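Local atomic coordinates of lectin (Pleurotus ostreatus, PDB entry 6T0Q), a protein that probably binds galactose and related sugars, such as N-acetylgalactosamine, on glycans through two calcium-containing carbohydrate-binding domains. Residues A[69-74]-A[100-105]; A[80-85]-A[110-115]; A[230-235]-A[292-297]. All coordinates share one frame; numbering follows the deposited sequence.

Contact 1 (A[69-74]-A[100-105]); sequences CATIVV and ALFVAL. With NAG (2-acetamido-2-deoxy-beta-D-glucopyranose), chain C.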
# COMPACT_ATOMS: atom_id res chain seq x y z
N CYS A 69 -2.61 -0.23 -21.99
CA CYS A 69 -2.80 -1.66 -21.79
C CYS A 69 -3.56 -2.20 -22.98
O CYS A 69 -4.04 -1.44 -23.83
CB CYS A 69 -3.53 -1.94 -20.47
SG CYS A 69 -5.12 -1.09 -20.30
N ALA A 70 -3.67 -3.53 -23.05
CA ALA A 70 -4.28 -4.19 -24.20
C ALA A 70 -5.14 -5.36 -23.76
O ALA A 70 -4.79 -6.08 -22.82
CB ALA A 70 -3.25 -4.72 -25.20
N THR A 71 -6.26 -5.54 -24.46
CA THR A 71 -7.05 -6.76 -24.42
C THR A 71 -6.68 -7.59 -25.64
O THR A 71 -6.76 -7.09 -26.77
CB THR A 71 -8.54 -6.43 -24.42
OG1 THR A 71 -8.87 -5.66 -23.25
CG2 THR A 71 -9.37 -7.70 -24.45
N ILE A 72 -6.27 -8.83 -25.43
CA ILE A 72 -5.78 -9.68 -26.51
C ILE A 72 -6.68 -10.91 -26.64
O ILE A 72 -7.06 -11.50 -25.63
CB ILE A 72 -4.32 -10.10 -26.26
CG1 ILE A 72 -3.41 -8.85 -26.27
CG2 ILE A 72 -3.84 -11.14 -27.29
CD1 ILE A 72 -2.06 -9.07 -25.60
N VAL A 73 -7.01 -11.28 -27.88
CA VAL A 73 -7.63 -12.58 -28.16
C VAL A 73 -6.77 -13.27 -29.20
O VAL A 73 -6.45 -12.68 -30.24
CB VAL A 73 -9.08 -12.45 -28.65
CG1 VAL A 73 -9.63 -13.84 -29.02
CG2 VAL A 73 -9.98 -11.79 -27.57
N VAL A 74 -6.39 -14.53 -28.93
CA VAL A 74 -5.46 -15.25 -29.80
C VAL A 74 -5.98 -16.67 -30.02
O VAL A 74 -6.56 -17.28 -29.11
CB VAL A 74 -4.02 -15.24 -29.23
CG1 VAL A 74 -3.99 -15.81 -27.81
CG2 VAL A 74 -3.07 -16.01 -30.15
N ALA A 100 -8.33 -15.36 -24.21
CA ALA A 100 -8.24 -13.97 -23.76
C ALA A 100 -6.97 -13.76 -22.93
O ALA A 100 -6.68 -14.55 -22.02
CB ALA A 100 -9.46 -13.60 -22.92
N LEU A 101 -6.25 -12.68 -23.21
CA LEU A 101 -5.07 -12.29 -22.44
C LEU A 101 -5.11 -10.78 -22.22
O LEU A 101 -5.60 -10.04 -23.06
CB LEU A 101 -3.77 -12.68 -23.17
CG LEU A 101 -3.55 -14.17 -23.53
CD1 LEU A 101 -2.31 -14.32 -24.40
CD2 LEU A 101 -3.40 -15.03 -22.26
N PHE A 102 -4.58 -10.33 -21.07
CA PHE A 102 -4.54 -8.91 -20.72
C PHE A 102 -3.12 -8.53 -20.31
O PHE A 102 -2.44 -9.32 -19.65
CB PHE A 102 -5.50 -8.58 -19.56
CG PHE A 102 -6.93 -9.00 -19.82
CD1 PHE A 102 -7.36 -10.27 -19.49
CD2 PHE A 102 -7.83 -8.11 -20.38
CE1 PHE A 102 -8.68 -10.66 -19.73
CE2 PHE A 102 -9.16 -8.48 -20.62
CZ PHE A 102 -9.58 -9.76 -20.29
N VAL A 103 -2.67 -7.34 -20.69
CA VAL A 103 -1.27 -6.97 -20.46
C VAL A 103 -1.13 -5.45 -20.42
O VAL A 103 -1.82 -4.73 -21.16
CB VAL A 103 -0.34 -7.60 -21.53
CG1 VAL A 103 -0.56 -6.94 -22.90
CG2 VAL A 103 1.13 -7.51 -21.11
N ALA A 104 -0.25 -4.97 -19.55
CA ALA A 104 0.20 -3.58 -19.56
C ALA A 104 1.18 -3.34 -20.71
O ALA A 104 1.88 -4.25 -21.16
CB ALA A 104 0.88 -3.22 -18.24
N LEU A 105 1.23 -2.10 -21.18
CA LEU A 105 2.01 -1.77 -22.37
C LEU A 105 3.00 -0.65 -22.08
O LEU A 105 2.83 0.13 -21.14
CB LEU A 105 1.09 -1.34 -23.53
CG LEU A 105 0.15 -2.43 -24.04
CD1 LEU A 105 -0.69 -1.86 -25.19
CD2 LEU A 105 0.96 -3.65 -24.50
C1 NAG C . -1.41 -13.74 -16.21
C2 NAG C . -1.91 -14.25 -17.58
C3 NAG C . -1.65 -15.77 -17.72
C4 NAG C . -0.23 -16.16 -17.32
C5 NAG C . 0.13 -15.56 -15.96
C6 NAG C . 1.58 -15.78 -15.58
C7 NAG C . -3.84 -13.16 -18.67
C8 NAG C . -5.34 -13.05 -18.69
N2 NAG C . -3.33 -13.98 -17.74
O3 NAG C . -1.88 -16.17 -19.07
O4 NAG C . 0.03 -17.51 -17.39
O5 NAG C . -0.06 -14.14 -16.02
O6 NAG C . 2.47 -15.20 -16.53
O7 NAG C . -3.15 -12.53 -19.45
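I72 and V103 meet diagonally on the tightly packed side of this antiparallel strand pair. With CG1 of I72 beside its backbone N (chi1 -64°) and the chain extended beyond it, CD1 of I72 reaches along the sheet to CG1 of V103 at 3.8 Å. Next to them, CB of I72 faces CB of L101 at 4.1 Å, and CG1 of V74 lies near CD1 of L101. At the other end L105 folds back over the start of 69-74: its CD1 rests 3.8 Å from CB of A70, where a single methyl group lets the leucine come close to the strand. Branched aliphatic side chains fit here because this face lines the hydrophobic interior. Four backbone hydrogen bonds hold the strands, the shortest from I72 N to L101 O at 2.7 Å.

Packing across the pair is sparser on the face of T71 and F102. These two side chains lie next to each other and point the same way, with OG1 of T71 3.9 Å from CE2 of F102. The outer edge of 100-105 faces a glycan, in a pocket to which A100, L101 and F102 contribute: F102 N donates a nearly straight bond to O7 of NAG (3.1 Å), and C8 of the acetamido group sits at the ring edge of F102, 3.5 Å from CD1.

Strand 98-104 ends its sheet within the chain, and 67-76 continues it to 126-135. I72 and L101 face F82 of strand 79-84 in the opposing sheet, whereas F102 turns to T233 of strand 229-239.

Contact 2 (A[80-85]-A[110-115]); sequences HTFYVN and NLFAIA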
# COMPACT_ATOMS: atom_id res chain seq x y z
N HIS A 80 0.18 -22.10 -29.35
CA HIS A 80 0.89 -20.83 -29.37
C HIS A 80 1.44 -20.48 -27.99
O HIS A 80 0.91 -20.92 -26.96
CB HIS A 80 -0.02 -19.69 -29.83
CG HIS A 80 -1.19 -19.47 -28.93
ND1 HIS A 80 -2.43 -20.02 -29.17
CD2 HIS A 80 -1.31 -18.78 -27.76
CE1 HIS A 80 -3.27 -19.67 -28.21
NE2 HIS A 80 -2.61 -18.92 -27.34
N THR A 81 2.48 -19.66 -28.00
CA THR A 81 2.97 -18.94 -26.82
C THR A 81 3.05 -17.47 -27.17
O THR A 81 3.64 -17.11 -28.19
CB THR A 81 4.35 -19.46 -26.38
OG1 THR A 81 4.29 -20.88 -26.23
CG2 THR A 81 4.76 -18.82 -25.05
N PHE A 82 2.47 -16.61 -26.33
CA PHE A 82 2.32 -15.19 -26.62
C PHE A 82 3.24 -14.38 -25.71
O PHE A 82 3.20 -14.54 -24.49
CB PHE A 82 0.87 -14.76 -26.42
CG PHE A 82 0.48 -13.52 -27.17
CD1 PHE A 82 0.94 -12.27 -26.78
CD2 PHE A 82 -0.38 -13.60 -28.27
CE1 PHE A 82 0.57 -11.12 -27.49
CE2 PHE A 82 -0.75 -12.46 -28.98
CZ PHE A 82 -0.28 -11.22 -28.59
N TYR A 83 4.05 -13.50 -26.31
CA TYR A 83 4.99 -12.66 -25.58
C TYR A 83 4.70 -11.18 -25.83
O TYR A 83 4.35 -10.79 -26.95
CB TYR A 83 6.43 -12.93 -26.00
CG TYR A 83 6.91 -14.35 -25.80
CD1 TYR A 83 6.75 -15.30 -26.80
CD2 TYR A 83 7.57 -14.72 -24.63
CE1 TYR A 83 7.20 -16.60 -26.63
CE2 TYR A 83 8.04 -16.02 -24.46
CZ TYR A 83 7.85 -16.94 -25.47
OH TYR A 83 8.30 -18.23 -25.31
N VAL A 84 4.90 -10.35 -24.81
CA VAL A 84 4.78 -8.91 -24.97
C VAL A 84 6.01 -8.26 -24.36
O VAL A 84 6.28 -8.40 -23.16
CB VAL A 84 3.49 -8.36 -24.33
CG1 VAL A 84 3.44 -6.84 -24.50
CG2 VAL A 84 2.26 -9.01 -24.99
N ASN A 85 6.78 -7.55 -25.20
CA ASN A 85 8.02 -6.89 -24.78
C ASN A 85 8.94 -7.87 -24.06
O ASN A 85 9.55 -7.54 -23.04
CB ASN A 85 7.71 -5.67 -23.92
CG ASN A 85 6.99 -4.60 -24.69
OD1 ASN A 85 7.35 -4.32 -25.84
ND2 ASN A 85 5.95 -4.01 -24.10
N ASN A 110 5.45 -1.21 -28.75
CA ASN A 110 5.35 -2.49 -28.07
C ASN A 110 5.67 -3.63 -29.03
O ASN A 110 5.15 -3.66 -30.15
CB ASN A 110 3.96 -2.68 -27.45
CG ASN A 110 3.72 -1.72 -26.30
OD1 ASN A 110 4.17 -1.95 -25.19
ND2 ASN A 110 3.03 -0.61 -26.58
N LEU A 111 6.51 -4.55 -28.58
CA LEU A 111 6.91 -5.71 -29.39
C LEU A 111 6.04 -6.90 -29.01
O LEU A 111 6.12 -7.41 -27.89
CB LEU A 111 8.39 -6.04 -29.18
CG LEU A 111 8.81 -7.28 -29.96
CD1 LEU A 111 8.81 -7.00 -31.48
CD2 LEU A 111 10.17 -7.76 -29.49
N PHE A 112 5.21 -7.35 -29.95
CA PHE A 112 4.41 -8.55 -29.77
C PHE A 112 5.09 -9.70 -30.48
O PHE A 112 5.54 -9.55 -31.62
CB PHE A 112 2.98 -8.32 -30.28
CG PHE A 112 2.27 -7.21 -29.57
CD1 PHE A 112 2.41 -5.89 -30.00
CD2 PHE A 112 1.51 -7.46 -28.44
CE1 PHE A 112 1.78 -4.85 -29.33
CE2 PHE A 112 0.88 -6.43 -27.76
CZ PHE A 112 1.02 -5.12 -28.20
N ALA A 113 5.19 -10.84 -29.80
CA ALA A 113 5.86 -12.00 -30.39
C ALA A 113 5.06 -13.24 -30.06
O ALA A 113 4.56 -13.39 -28.94
CB ALA A 113 7.30 -12.15 -29.89
N ILE A 114 4.93 -14.13 -31.04
CA ILE A 114 4.16 -15.36 -30.88
C ILE A 114 4.98 -16.50 -31.45
O ILE A 114 5.46 -16.41 -32.58
CB ILE A 114 2.79 -15.30 -31.58
CG1 ILE A 114 2.00 -14.06 -31.15
CG2 ILE A 114 1.98 -16.58 -31.28
CD1 ILE A 114 0.70 -13.88 -31.93
N ALA A 115 5.14 -17.56 -30.68
CA ALA A 115 5.70 -18.81 -31.18
C ALA A 115 4.51 -19.70 -31.50
O ALA A 115 3.75 -20.08 -30.60
CB ALA A 115 6.62 -19.46 -30.15
O HOH W 1 4.53 -22.21 -28.73
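F82 and I114 form the main apolar contact between these antiparallel strands. CG1 of I114 lies over one face of the F82 ring, a CH-pi contact with 4.2 Å to the centroid, and CD1 of I114 comes to 3.6 Å from CE2 of F82. Turned away from its backbone N (chi1 -157°), the F82 ring leans over the neighbouring strand and also brings CE1 to CD2 of F112 at 3.9 Å, entering at the edge of that second ring. V84 runs alongside F112, both pointing the same way, with CG2 near its ring. On the reverse face small A113 accommodates the aromatic Y83, whose CB is 4.1 Å from that of A113.

Backbone hydrogen bonds join T81 to A115 and Y83 to A113, each pair bonded in both directions. At the far end N85 leaves the strand with positive phi, as asparagine readily does. N85 N still donates to L111 O, while in the return direction the side-chain OD1, instead of a backbone carbonyl, takes the N-H of L111 at 2.9 Å, from above the amide plane. The N85 ND2 group gives a straight bond to a lone pair of N110 OD1, 2.9 Å away, with the two amides 40° apart. N110 OD1 is also held by Q106 N.

Water joins the opposite end of the contact, where one molecule donates to A115 O and pairs with T81 OG1 at 2.8 Å.

The chemistry thus divides by place: aromatic and aliphatic groups close the interior towards I72 and V74, while amides and a water tie the two ends of the contact by directional bonds.

Contact 3 (A[230-235]-A[292-297]); sequences VCATVL and ILITYS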
# COMPACT_ATOMS: atom_id res chain seq x y z
N VAL A 230 -1.61 -1.21 -13.38
CA VAL A 230 -1.90 -0.41 -14.56
C VAL A 230 -3.40 -0.36 -14.85
O VAL A 230 -4.02 0.70 -14.71
CB VAL A 230 -1.11 -0.94 -15.77
CG1 VAL A 230 -1.47 -0.15 -17.03
CG2 VAL A 230 0.40 -0.85 -15.50
N CYS A 231 -3.98 -1.50 -15.25
CA CYS A 231 -5.39 -1.58 -15.65
C CYS A 231 -6.04 -2.73 -14.89
O CYS A 231 -5.37 -3.70 -14.52
CB CYS A 231 -5.57 -1.83 -17.20
SG CYS A 231 -5.06 -0.43 -18.31
N ALA A 232 -7.35 -2.62 -14.65
CA ALA A 232 -8.13 -3.74 -14.16
C ALA A 232 -9.33 -3.97 -15.07
O ALA A 232 -9.89 -3.03 -15.64
CB ALA A 232 -8.62 -3.55 -12.73
N THR A 233 -9.68 -5.24 -15.22
CA THR A 233 -10.92 -5.65 -15.86
C THR A 233 -11.77 -6.34 -14.80
O THR A 233 -11.26 -7.19 -14.07
CB THR A 233 -10.65 -6.59 -17.03
OG1 THR A 233 -9.72 -5.95 -17.92
CG2 THR A 233 -11.96 -6.90 -17.79
N VAL A 234 -13.04 -5.95 -14.70
CA VAL A 234 -13.93 -6.46 -13.66
C VAL A 234 -15.14 -7.09 -14.32
O VAL A 234 -15.77 -6.48 -15.19
CB VAL A 234 -14.37 -5.34 -12.69
CG1 VAL A 234 -15.33 -5.91 -11.62
CG2 VAL A 234 -13.17 -4.68 -12.06
N LEU A 235 -15.48 -8.30 -13.90
CA LEU A 235 -16.71 -8.97 -14.29
C LEU A 235 -17.55 -9.18 -13.04
O LEU A 235 -17.04 -9.70 -12.05
CB LEU A 235 -16.39 -10.31 -14.95
CG LEU A 235 -17.59 -11.16 -15.34
CD1 LEU A 235 -18.36 -10.44 -16.43
CD2 LEU A 235 -17.12 -12.54 -15.80
N ILE A 292 -11.79 -10.25 -10.98
CA ILE A 292 -11.04 -9.04 -11.27
C ILE A 292 -9.64 -9.44 -11.69
O ILE A 292 -8.97 -10.20 -10.97
CB ILE A 292 -10.96 -8.10 -10.05
CG1 ILE A 292 -12.35 -7.67 -9.59
CG2 ILE A 292 -10.07 -6.88 -10.37
CD1 ILE A 292 -12.34 -7.06 -8.18
N LEU A 293 -9.18 -8.94 -12.83
CA LEU A 293 -7.79 -9.13 -13.24
C LEU A 293 -7.09 -7.78 -13.30
O LEU A 293 -7.59 -6.85 -13.94
CB LEU A 293 -7.70 -9.83 -14.60
CG LEU A 293 -6.28 -10.31 -14.93
CD1 LEU A 293 -6.34 -11.61 -15.70
CD2 LEU A 293 -5.53 -9.28 -15.75
N ILE A 294 -5.93 -7.70 -12.65
CA ILE A 294 -5.13 -6.49 -12.60
C ILE A 294 -3.84 -6.74 -13.38
O ILE A 294 -3.20 -7.79 -13.19
CB ILE A 294 -4.83 -6.10 -11.15
CG1 ILE A 294 -6.13 -5.70 -10.44
CG2 ILE A 294 -3.82 -4.99 -11.08
CD1 ILE A 294 -6.00 -5.70 -8.93
N THR A 295 -3.47 -5.81 -14.25
CA THR A 295 -2.21 -5.92 -14.98
C THR A 295 -1.13 -5.07 -14.32
O THR A 295 -1.41 -4.00 -13.78
CB THR A 295 -2.37 -5.49 -16.45
OG1 THR A 295 -2.89 -4.17 -16.50
CG2 THR A 295 -3.34 -6.42 -17.20
N TYR A 296 0.10 -5.56 -14.38
CA TYR A 296 1.26 -4.87 -13.82
C TYR A 296 2.24 -4.49 -14.92
O TYR A 296 2.30 -5.13 -15.98
CB TYR A 296 1.95 -5.74 -12.77
CG TYR A 296 1.10 -5.89 -11.53
CD1 TYR A 296 1.04 -4.87 -10.59
CD2 TYR A 296 0.33 -7.03 -11.33
CE1 TYR A 296 0.25 -4.99 -9.46
CE2 TYR A 296 -0.47 -7.16 -10.19
CZ TYR A 296 -0.51 -6.13 -9.27
OH TYR A 296 -1.29 -6.24 -8.14
N SER A 297 3.04 -3.45 -14.64
CA SER A 297 3.94 -2.89 -15.66
C SER A 297 5.04 -3.86 -16.06
O SER A 297 5.65 -3.67 -17.12
CB SER A 297 4.57 -1.59 -15.16
OG SER A 297 5.41 -1.86 -14.05
O HOH W 2 -6.91 -5.98 -17.07
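V234 and I292 stand next to each other on one face of the sheet, pointing the same way. Because CG1 of I292 sits beside its backbone N, it lies against both methyl groups of V234, 4.0 Å from CG2. On the same face, CB of A232 meets both isoleucines of the facing strand, 4.0 Å from CG1 of I294 and somewhat farther from CG2 of I292. Beta-branched residues suit such extended strands, and the short alanine lets both isoleucines approach it.

The other face carries T233 and L293, whose side chains keep apart; a water paired with T233 OG1 at 2.9 Å gives L293 O only a weak bond. L293 also touches a bound NAG, as part of a glycan pocket. Backbone hydrogen bonds run both ways between T233 and L293. The pair belongs to one sheet of the second beta-sandwich domain, with 261-265 beyond 229-239 and 301-305 beyond 287-296.

Regular pairing breaks down near T295, which bonds to both V230 and C231. V230 gives its N-H to T295 O at 2.8 Å, and T295 N binds C231 O. The irregularity resembles a classic beta bulge, except that the C231 N-H goes to the threonine hydroxyl and not to T295 O: OG1, placed between its own N and carbonyl carbon (chi1 56°), receives it at 3.1 Å. Threonine suits this position, since its short side chain can accept the diverted backbone N-H. V230 brings CG2 to 3.8 Å from S297 N, while F102 of the first domain packs against T233, L293 and T295.

Contacts 1 and 2 lie in the two facing sheets of the first domain, their centres about 11 Å apart, and their segments alternate along the chain: 69-74, 80-85, 100-105, then 110-115. Strands 67-76 and 79-84, like 98-104 and 109-118, follow each other in the chain but lie in opposite sheets, and V74 packs against H80 across the sandwich. Contact 3 comes later, in the second domain, its centre about 10 Å from that of contact 1 and 19 Å from that of contact 2, which it does not touch. A104 packs on V230, and the C69-C231 disulfide joins contacts 1 and 3, a covalent link that probably helps hold the two domains together.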